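Local atomic coordinates of tumor necrosis factor-inducible gene 6 protein (Homo sapiens, PDB entry 2PF5), a protein that regulates extracellular matrix organization by transferring heavy chains from inter-alpha-inhibitor to hyaluronan, which its Link module binds. Residues A[18-23]-A[28-33]; A[47-52]-A[57-62]; A[76-81]-A[86-91]. One frame throughout, in Å; residues are numbered along the deposited sequence.

Contact 1 of 3, residues A[18-23]-A[28-33]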
loop_
_atom_site.group_PDB
_atom_site.type_symbol
_atom_site.label_atom_id
_atom_site.label_comp_id
_atom_site.label_asym_id
_atom_site.label_seq_id
_atom_site.Cartn_x
_atom_site.Cartn_y
_atom_site.Cartn_z
ATOM N N GLU A 18 2.476 -7.666 -9.012
ATOM C CA GLU A 18 3.106 -6.508 -9.637
ATOM C C GLU A 18 3.492 -5.470 -8.588
ATOM O O GLU A 18 4.575 -4.858 -8.650
ATOM C CB GLU A 18 2.172 -5.877 -10.662
ATOM C CG GLU A 18 2.021 -6.783 -11.875
ATOM C CD GLU A 18 0.994 -6.303 -12.872
ATOM O OE1 GLU A 18 0.074 -5.520 -12.517
ATOM O OE2 GLU A 18 1.098 -6.779 -14.025
ATOM N N ALA A 19 2.584 -5.260 -7.651
ATOM C CA ALA A 19 2.869 -4.368 -6.511
ATOM C C ALA A 19 4.138 -4.821 -5.751
ATOM O O ALA A 19 5.050 -4.023 -5.465
ATOM C CB ALA A 19 1.681 -4.346 -5.581
ATOM N N LYS A 20 4.183 -6.088 -5.376
ATOM C CA LYS A 20 5.353 -6.656 -4.742
ATOM C C LYS A 20 6.635 -6.464 -5.580
ATOM O O LYS A 20 7.685 -6.077 -5.053
ATOM C CB LYS A 20 5.059 -8.139 -4.438
ATOM C CG LYS A 20 6.103 -8.884 -3.682
ATOM C CD LYS A 20 5.449 -10.112 -3.054
ATOM C CE LYS A 20 6.471 -11.172 -2.757
ATOM N NZ LYS A 20 5.816 -12.380 -2.150
ATOM N N ALA A 21 6.571 -6.756 -6.891
ATOM C CA ALA A 21 7.691 -6.525 -7.796
ATOM C C ALA A 21 8.152 -5.051 -7.889
ATOM O O ALA A 21 9.362 -4.766 -7.932
ATOM C CB ALA A 21 7.343 -7.119 -9.233
ATOM N N VAL A 22 7.196 -4.120 -7.893
ATOM C CA VAL A 22 7.525 -2.689 -7.942
ATOM C C VAL A 22 8.289 -2.255 -6.662
ATOM O O VAL A 22 9.328 -1.585 -6.741
ATOM C CB VAL A 22 6.256 -1.822 -8.100
ATOM C CG1 VAL A 22 6.591 -0.319 -7.877
ATOM C CG2 VAL A 22 5.679 -2.016 -9.506
ATOM N N CYS A 23 7.802 -2.669 -5.503
ATOM C CA CYS A 23 8.519 -2.317 -4.245
ATOM C C CYS A 23 9.938 -2.926 -4.227
ATOM O O CYS A 23 10.923 -2.258 -3.853
ATOM C CB CYS A 23 7.683 -2.702 -2.999
ATOM S SG CYS A 23 6.133 -1.813 -2.835
ATOM N N GLY A 28 13.053 -2.192 -1.968
ATOM C CA GLY A 28 12.352 -2.526 -0.740
ATOM C C GLY A 28 11.451 -3.737 -0.846
ATOM O O GLY A 28 11.787 -4.720 -1.543
ATOM N N HIS A 29 10.340 -3.679 -0.113
ATOM C CA HIS A 29 9.323 -4.739 -0.032
ATOM C C HIS A 29 8.008 -4.051 0.189
ATOM O O HIS A 29 7.995 -2.843 0.471
ATOM C CB HIS A 29 9.627 -5.709 1.134
ATOM C CG HIS A 29 11.002 -6.295 1.069
ATOM N ND1 HIS A 29 11.329 -7.342 0.224
ATOM C CD2 HIS A 29 12.152 -5.938 1.691
ATOM C CE1 HIS A 29 12.619 -7.606 0.343
ATOM N NE2 HIS A 29 13.140 -6.763 1.222
ATOM N N LEU A 30 6.888 -4.775 0.068
ATOM C CA LEU A 30 5.607 -4.203 0.450
ATOM C C LEU A 30 5.649 -3.894 1.940
ATOM O O LEU A 30 6.206 -4.685 2.762
ATOM C CB LEU A 30 4.452 -5.163 0.176
ATOM C CG LEU A 30 4.128 -5.340 -1.327
ATOM C CD1 LEU A 30 3.285 -6.631 -1.471
ATOM C CD2 LEU A 30 3.436 -4.116 -1.959
ATOM N N ALA A 31 5.061 -2.761 2.284
ATOM C CA ALA A 31 4.987 -2.367 3.713
ATOM C C ALA A 31 4.063 -3.353 4.441
ATOM O O ALA A 31 3.044 -3.840 3.873
ATOM C CB ALA A 31 4.463 -0.948 3.822
ATOM N N THR A 32 4.391 -3.674 5.682
ATOM C CA THR A 32 3.435 -4.356 6.531
ATOM C C THR A 32 2.351 -3.395 7.026
ATOM O O THR A 32 2.513 -2.154 7.017
ATOM C CB THR A 32 4.099 -5.027 7.724
ATOM O OG1 THR A 32 4.530 -4.021 8.658
ATOM C CG2 THR A 32 5.314 -5.900 7.307
ATOM N N TYR A 33 1.240 -3.958 7.477
ATOM C CA TYR A 33 0.229 -3.151 8.125
ATOM C C TYR A 33 0.816 -2.336 9.294
ATOM O O TYR A 33 0.496 -1.167 9.440
ATOM C CB TYR A 33 -0.893 -4.020 8.682
ATOM C CG TYR A 33 -2.006 -3.202 9.315
ATOM C CD1 TYR A 33 -3.115 -2.786 8.552
ATOM C CD2 TYR A 33 -1.952 -2.843 10.673
ATOM C CE1 TYR A 33 -4.123 -2.040 9.118
ATOM C CE2 TYR A 33 -2.947 -2.078 11.261
ATOM C CZ TYR A 33 -4.026 -1.668 10.473
ATOM O OH TYR A 33 -5.047 -0.968 11.069
#

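Contact 2 of 3, residues A[47-52]-A[57-62]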
loop_
_atom_site.group_PDB
_atom_site.type_symbol
_atom_site.label_atom_id
_atom_site.label_comp_id
_atom_site.label_asym_id
_atom_site.label_seq_id
_atom_site.Cartn_x
_atom_site.Cartn_y
_atom_site.Cartn_z
ATOM N N CYS A 47 -5.038 9.080 0.029
ATOM C CA CYS A 47 -6.388 8.574 -0.228
ATOM C C CYS A 47 -6.381 7.670 -1.473
ATOM O O CYS A 47 -6.927 8.024 -2.509
ATOM C CB CYS A 47 -7.419 9.703 -0.328
ATOM S SG CYS A 47 -9.129 9.050 -0.203
ATOM N N ALA A 48 -5.733 6.517 -1.347
ATOM C CA ALA A 48 -5.604 5.560 -2.451
ATOM C C ALA A 48 -5.317 4.181 -1.903
ATOM O O ALA A 48 -4.280 3.952 -1.250
ATOM C CB ALA A 48 -4.487 5.997 -3.438
ATOM N N ALA A 49 -6.227 3.244 -2.171
ATOM C CA ALA A 49 -6.073 1.887 -1.682
ATOM C C ALA A 49 -4.854 1.268 -2.375
ATOM O O ALA A 49 -4.681 1.423 -3.597
ATOM C CB ALA A 49 -7.351 1.074 -1.990
ATOM N N GLY A 50 -4.038 0.560 -1.611
ATOM C CA GLY A 50 -2.887 -0.132 -2.150
ATOM C C GLY A 50 -2.634 -1.479 -1.512
ATOM O O GLY A 50 -2.936 -1.681 -0.343
ATOM N N TRP A 51 -2.016 -2.379 -2.283
ATOM C CA TRP A 51 -1.465 -3.624 -1.764
ATOM C C TRP A 51 -0.377 -3.383 -0.698
ATOM O O TRP A 51 0.444 -2.454 -0.801
ATOM C CB TRP A 51 -0.851 -4.465 -2.894
ATOM C CG TRP A 51 -1.854 -4.954 -3.928
ATOM C CD1 TRP A 51 -2.034 -4.474 -5.200
ATOM C CD2 TRP A 51 -2.782 -6.040 -3.763
ATOM N NE1 TRP A 51 -3.040 -5.203 -5.835
ATOM C CE2 TRP A 51 -3.505 -6.164 -4.969
ATOM C CE3 TRP A 51 -3.068 -6.919 -2.704
ATOM C CZ2 TRP A 51 -4.500 -7.157 -5.162
ATOM C CZ3 TRP A 51 -4.086 -7.891 -2.874
ATOM C CH2 TRP A 51 -4.779 -8.001 -4.109
ATOM N N MET A 52 -0.378 -4.256 0.299
ATOM C CA MET A 52 0.656 -4.272 1.325
ATOM C C MET A 52 0.978 -5.712 1.673
ATOM O O MET A 52 0.454 -6.626 1.043
ATOM C CB MET A 52 0.238 -3.395 2.532
ATOM C CG MET A 52 -0.833 -4.010 3.419
ATOM S SD MET A 52 -1.506 -2.868 4.691
ATOM C CE MET A 52 -2.635 -2.013 3.687
ATOM N N VAL A 57 -5.107 -4.965 1.417
ATOM C CA VAL A 57 -5.226 -3.722 0.691
ATOM C C VAL A 57 -5.787 -2.715 1.686
ATOM O O VAL A 57 -6.663 -3.029 2.461
ATOM C CB VAL A 57 -6.141 -3.869 -0.527
ATOM C CG1 VAL A 57 -6.486 -2.488 -1.148
ATOM C CG2 VAL A 57 -5.470 -4.765 -1.587
ATOM N N GLY A 58 -5.287 -1.490 1.663
ATOM C CA GLY A 58 -5.891 -0.482 2.518
ATOM C C GLY A 58 -5.246 0.858 2.237
ATOM O O GLY A 58 -4.502 1.013 1.267
ATOM N N TYR A 59 -5.548 1.837 3.079
ATOM C CA TYR A 59 -4.910 3.157 2.880
ATOM C C TYR A 59 -4.965 3.974 4.150
ATOM O O TYR A 59 -5.914 3.844 4.912
ATOM C CB TYR A 59 -5.544 3.940 1.724
ATOM C CG TYR A 59 -7.026 4.234 1.824
ATOM C CD1 TYR A 59 -7.485 5.463 2.320
ATOM C CD2 TYR A 59 -7.976 3.322 1.348
ATOM C CE1 TYR A 59 -8.853 5.765 2.377
ATOM C CE2 TYR A 59 -9.364 3.621 1.405
ATOM C CZ TYR A 59 -9.780 4.835 1.915
ATOM O OH TYR A 59 -11.120 5.134 1.970
ATOM N N PRO A 60 -3.931 4.818 4.369
ATOM C CA PRO A 60 -3.861 5.562 5.628
ATOM C C PRO A 60 -4.573 6.914 5.621
ATOM O O PRO A 60 -4.327 7.753 4.726
ATOM C CB PRO A 60 -2.343 5.750 5.835
ATOM C CG PRO A 60 -1.753 5.805 4.462
ATOM C CD PRO A 60 -2.718 5.010 3.529
ATOM N N ILE A 61 -5.435 7.119 6.620
ATOM C CA ILE A 61 -6.052 8.431 6.849
ATOM C C ILE A 61 -5.540 9.061 8.149
ATOM O O ILE A 61 -5.589 8.452 9.215
ATOM C CB ILE A 61 -7.611 8.355 6.826
ATOM C CG1 ILE A 61 -8.095 7.781 5.481
ATOM C CG2 ILE A 61 -8.246 9.736 7.124
ATOM C CD1 ILE A 61 -7.590 8.554 4.240
ATOM N N VAL A 62 -5.046 10.295 8.043
ATOM C CA VAL A 62 -4.605 11.065 9.219
ATOM C C VAL A 62 -5.713 12.027 9.657
ATOM O O VAL A 62 -5.979 12.171 10.859
ATOM C CB VAL A 62 -3.271 11.828 8.928
ATOM C CG1 VAL A 62 -2.918 12.844 10.043
ATOM C CG2 VAL A 62 -2.136 10.843 8.718
#

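Contact 3 of 3, residues A[76-81]-A[86-91]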
loop_
_atom_site.group_PDB
_atom_site.type_symbol
_atom_site.label_atom_id
_atom_site.label_comp_id
_atom_site.label_asym_id
_atom_site.label_seq_id
_atom_site.Cartn_x
_atom_site.Cartn_y
_atom_site.Cartn_z
ATOM N N ILE A 76 -7.855 2.397 6.514
ATOM C CA ILE A 76 -9.116 1.830 6.045
ATOM C C ILE A 76 -8.712 0.448 5.528
ATOM O O ILE A 76 -7.846 0.345 4.653
ATOM C CB ILE A 76 -9.757 2.703 4.932
ATOM C CG1 ILE A 76 -9.979 4.141 5.445
ATOM C CG2 ILE A 76 -11.055 2.030 4.356
ATOM C CD1 ILE A 76 -10.953 4.267 6.623
ATOM N N ASP A 77 -9.271 -0.611 6.123
ATOM C CA ASP A 77 -8.821 -1.973 5.810
ATOM C C ASP A 77 -9.769 -2.565 4.732
ATOM O O ASP A 77 -10.941 -2.731 4.987
ATOM C CB ASP A 77 -8.836 -2.821 7.125
ATOM C CG ASP A 77 -8.497 -4.308 6.904
ATOM O OD1 ASP A 77 -7.658 -4.629 6.026
ATOM O OD2 ASP A 77 -9.031 -5.141 7.674
ATOM N N TYR A 78 -9.259 -2.855 3.535
ATOM C CA TYR A 78 -10.055 -3.592 2.537
ATOM C C TYR A 78 -9.798 -5.097 2.681
ATOM O O TYR A 78 -10.309 -5.909 1.906
ATOM C CB TYR A 78 -9.682 -3.143 1.116
ATOM C CG TYR A 78 -10.258 -1.810 0.652
ATOM C CD1 TYR A 78 -10.966 -0.963 1.512
ATOM C CD2 TYR A 78 -10.059 -1.392 -0.665
ATOM C CE1 TYR A 78 -11.495 0.244 1.056
ATOM C CE2 TYR A 78 -10.551 -0.178 -1.117
ATOM C CZ TYR A 78 -11.266 0.630 -0.263
ATOM O OH TYR A 78 -11.779 1.827 -0.758
ATOM N N GLY A 79 -9.014 -5.474 3.694
ATOM C CA GLY A 79 -8.763 -6.880 3.995
ATOM C C GLY A 79 -7.725 -7.585 3.131
ATOM O O GLY A 79 -7.284 -7.070 2.126
ATOM N N ILE A 80 -7.363 -8.808 3.519
ATOM C CA ILE A 80 -6.527 -9.620 2.628
ATOM C C ILE A 80 -7.472 -10.169 1.555
ATOM O O ILE A 80 -8.436 -10.885 1.888
ATOM C CB ILE A 80 -5.841 -10.747 3.382
ATOM C CG1 ILE A 80 -4.803 -10.154 4.376
ATOM C CG2 ILE A 80 -5.176 -11.752 2.373
ATOM C CD1 ILE A 80 -4.386 -11.193 5.395
ATOM N N ARG A 81 -7.180 -9.800 0.311
ATOM C CA ARG A 81 -8.044 -10.011 -0.857
ATOM C C ARG A 81 -7.897 -11.432 -1.364
ATOM O O ARG A 81 -6.785 -11.918 -1.583
ATOM C CB ARG A 81 -7.678 -9.034 -1.978
ATOM C CG ARG A 81 -7.559 -7.507 -1.505
ATOM C CD ARG A 81 -8.862 -6.989 -0.918
ATOM N NE ARG A 81 -9.973 -7.103 -1.856
ATOM C CZ ARG A 81 -11.266 -7.149 -1.534
ATOM N NH1 ARG A 81 -12.150 -7.293 -2.509
ATOM N NH2 ARG A 81 -11.698 -7.100 -0.263
ATOM N N GLU A 86 -6.783 -8.487 -8.499
ATOM C CA GLU A 86 -7.398 -7.168 -8.373
ATOM C C GLU A 86 -6.304 -6.127 -8.612
ATOM O O GLU A 86 -5.114 -6.389 -8.305
ATOM C CB GLU A 86 -8.009 -6.971 -6.983
ATOM C CG GLU A 86 -9.332 -7.755 -6.775
ATOM C CD GLU A 86 -9.900 -7.551 -5.374
ATOM O OE1 GLU A 86 -9.280 -6.780 -4.580
ATOM O OE2 GLU A 86 -10.943 -8.167 -5.052
ATOM N N ARG A 87 -6.674 -4.960 -9.129
ATOM C CA ARG A 87 -5.674 -3.906 -9.440
ATOM C C ARG A 87 -5.832 -2.691 -8.505
ATOM O O ARG A 87 -6.885 -2.061 -8.436
ATOM C CB ARG A 87 -5.738 -3.488 -10.920
ATOM C CG ARG A 87 -5.446 -4.644 -11.878
ATOM C CD ARG A 87 -5.821 -4.252 -13.278
ATOM N NE ARG A 87 -4.626 -3.768 -13.947
ATOM C CZ ARG A 87 -4.598 -3.116 -15.106
ATOM N NH1 ARG A 87 -3.423 -2.759 -15.599
ATOM N NH2 ARG A 87 -5.716 -2.800 -15.759
ATOM N N TRP A 88 -4.763 -2.397 -7.770
ATOM C CA TRP A 88 -4.773 -1.343 -6.765
ATOM C C TRP A 88 -3.435 -0.610 -6.897
ATOM O O TRP A 88 -2.680 -0.843 -7.833
ATOM C CB TRP A 88 -4.901 -1.951 -5.365
ATOM C CG TRP A 88 -6.246 -2.692 -5.089
ATOM C CD1 TRP A 88 -6.438 -4.048 -4.972
ATOM C CD2 TRP A 88 -7.535 -2.088 -4.913
ATOM N NE1 TRP A 88 -7.770 -4.325 -4.694
ATOM C CE2 TRP A 88 -8.465 -3.142 -4.660
ATOM C CE3 TRP A 88 -7.999 -0.763 -4.922
ATOM C CZ2 TRP A 88 -9.824 -2.898 -4.411
ATOM C CZ3 TRP A 88 -9.355 -0.518 -4.697
ATOM C CH2 TRP A 88 -10.256 -1.586 -4.432
ATOM N N ASP A 89 -3.108 0.243 -5.928
ATOM C CA ASP A 89 -1.775 0.810 -5.914
ATOM C C ASP A 89 -0.878 -0.075 -5.034
ATOM O O ASP A 89 -1.201 -1.247 -4.774
ATOM C CB ASP A 89 -1.849 2.282 -5.453
ATOM C CG ASP A 89 -2.486 3.191 -6.494
ATOM O OD1 ASP A 89 -2.551 2.840 -7.708
ATOM O OD2 ASP A 89 -2.920 4.292 -6.096
ATOM N N ALA A 90 0.235 0.479 -4.546
ATOM C CA ALA A 90 1.162 -0.265 -3.703
ATOM C C ALA A 90 1.645 0.635 -2.562
ATOM O O ALA A 90 1.863 1.822 -2.764
ATOM C CB ALA A 90 2.360 -0.745 -4.522
ATOM N N TYR A 91 1.801 0.046 -1.381
ATOM C CA TYR A 91 2.491 0.683 -0.247
ATOM C C TYR A 91 3.791 -0.056 -0.020
ATOM O O TYR A 91 3.790 -1.254 0.292
ATOM C CB TYR A 91 1.607 0.726 1.027
ATOM C CG TYR A 91 0.580 1.789 0.861
ATOM C CD1 TYR A 91 -0.718 1.456 0.471
ATOM C CD2 TYR A 91 0.922 3.158 0.991
ATOM C CE1 TYR A 91 -1.683 2.450 0.261
ATOM C CE2 TYR A 91 -0.026 4.160 0.768
ATOM C CZ TYR A 91 -1.337 3.784 0.403
ATOM O OH TYR A 91 -2.299 4.739 0.165
#

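Contact 1 of 3, residues A[18-23]-A[28-33]
Leu-30 packs its two methyl groups against one side of the helix that carries Ala-19, Lys-20 and Cys-23. CD2 does most of the work. Leu-30 CD2 lies 3.7 Å from Cys-23 SG and 4.0 Å from Ala-19 CB, so it sits where one helical turn meets the next. On the other branch, Leu-30 CD1 rests 3.8 Å from Lys-20 CB. Lys-20 therefore gives only the base of its side chain to the contact. Its extended chain (chi1 -175°) carries the ammonium group away from Leu-30, and the residue is exposed. Next to this apolar patch, Cys-23 presses on the backbone of the strand: Cys-23 CB lies 3.5 Å from His-29 C. The CB of His-29 points away from the helix. One hydrogen bond joins the two backbones: Gly-28 N donates to Cys-23 O at 2.8 Å. It ties the returning chain to the last part of the helix. Further out, Cys-23 SG is fixed by its disulfide to Cys-92, which limits where the sulfur can sit beside Leu-30. The contact thus joins helix 16-25 to the short strand 29-30 that follows it. Strand 89-93 lies alongside: it pairs with strand 29-30 through backbone bonds of His-29 and Ala-31, and Ala-90 touches Ala-19.

Contact 2 of 3, residues A[47-52]-A[57-62]
Val-57 has CG1 anti to its backbone N (chi1 169°), which places CG2 over the indole of Trp-51. Tyr-59 holds its ring between its own N and carbonyl carbon (chi1 59°), and this turns the ring back beside residues 47 to 49. Val-57 CG2 forms a CH-pi contact, 3.7 Å from the centroid of the six-membered ring of Trp-51. This methyl, Val-57 CG2, is set toward the rim of that face and comes closest to Trp-51 CE3, at 3.4 Å. The other methyl, Val-57 CG1, meets Ala-49 CB at 3.8 Å. The ring of Tyr-59 lies obliquely against residues 47 to 49. Tyr-59 CB lies 3.2 Å from Ala-48 O, Tyr-59 CD2 lies near Ala-49, and Tyr-59 CE1 is 4.2 Å from Cys-47 SG. This last is a loose sulfur-aromatic contact. Cys-68, the expected disulfide partner of Cys-47, lies in a part of the chain that is not modelled. Between these side chains the backbones pair as an antiparallel ladder. Gly-50 N donates to Gly-58 O at 3.0 Å, and Gly-58 N returns a bond to Gly-50 O at 3.1 Å. Trp-51 and Val-57 form the adjoining non-hydrogen-bonded pair. Neither glycine has a side chain, and the methyl Met-52 CE comes in 3.4 Å from Gly-58 N. The bend at chi3 of Met-52 (81°) brings that methyl to the strand. The two strands form a beta hairpin in the core of the Link module. Strand 50-51 runs parallel to 89-93, and strand 56-61 pairs antiparallel with 74-80. Leu-36 of helix 33-41 touches Met-52 and Pro-60, while Trp-51 NE1 bonds to Leu-14 O and its ring meets Trp-88 edge-to-face.

Contact 3 of 3, residues A[76-81]-A[86-91]
Arg-81 and Glu-86 make the tight part of this contact, a two-pronged salt bridge. Arg-81 NE donates to Glu-86 OE1 at 2.8 Å, and Arg-81 NH1 donates to Glu-86 OE2 at 2.9 Å. Arg-81 binds side-on, through NE and NH1, and each carboxylate oxygen uses its syn lone pair. The two planes are turned 34° apart, and the NE bond lies in the guanidinium plane. Bends at chi2 and chi3 of Arg-81 fold its chain back. This also lets Arg-81 NH2 reach Tyr-78 O at 2.8 Å. Glu-86 OE1 has a second donor: Trp-88 NE1, 2.9 Å away on its anti side, with the oxygen in the plane of the indole. Four bonds thus fix the guanidinium, the carboxylate and the rotation of the indole together. The paired charges probably favour an ionised Glu-86. The other half is looser. Tyr-78 turns the edge of its ring to the face of Trp-88 in an offset edge-to-face pair, with Tyr-78 CE2 3.6 Å from Trp-88 CH2. The planes meet at 63°. All four residues are partly exposed, and the contact lies at the surface. The backbones stay well apart, with 10.9 Å between Tyr-78 CA and Trp-88 CA. On strand 74-80, Asp-77 OD1 accepts from Gly-79 N in an Asx turn and also pairs with Arg-56. Side chains alone bridge strand 74-80 to the run leading into strand 89-93, on the surface of the alpha/beta Link module, the domain that binds hyaluronan.

In the fold
From the N terminus, the chain passes through strand 2-5 and helix 16-25 before contact 1 closes the end of that helix and the turn after it. Helix 33-41 follows, and contact 2 then closes a beta hairpin. Strand 74-80 comes next, and contact 3 spans the loop from it toward strand 89-93. The three are in series; none encloses or crosses another. One mixed sheet joins them. Strand 89-93 pairs with strand 29-30 of contact 1 and strand 50-51 of contact 2, while strand 74-80 lies against strand 56-61. Ala-48 O and Tyr-91 OH link contacts 2 and 3 by a hydrogen bond, and Leu-30 CD2 packs on Trp-51 O. Contacts 2 and 3 are closest, with centres about 7 Å apart.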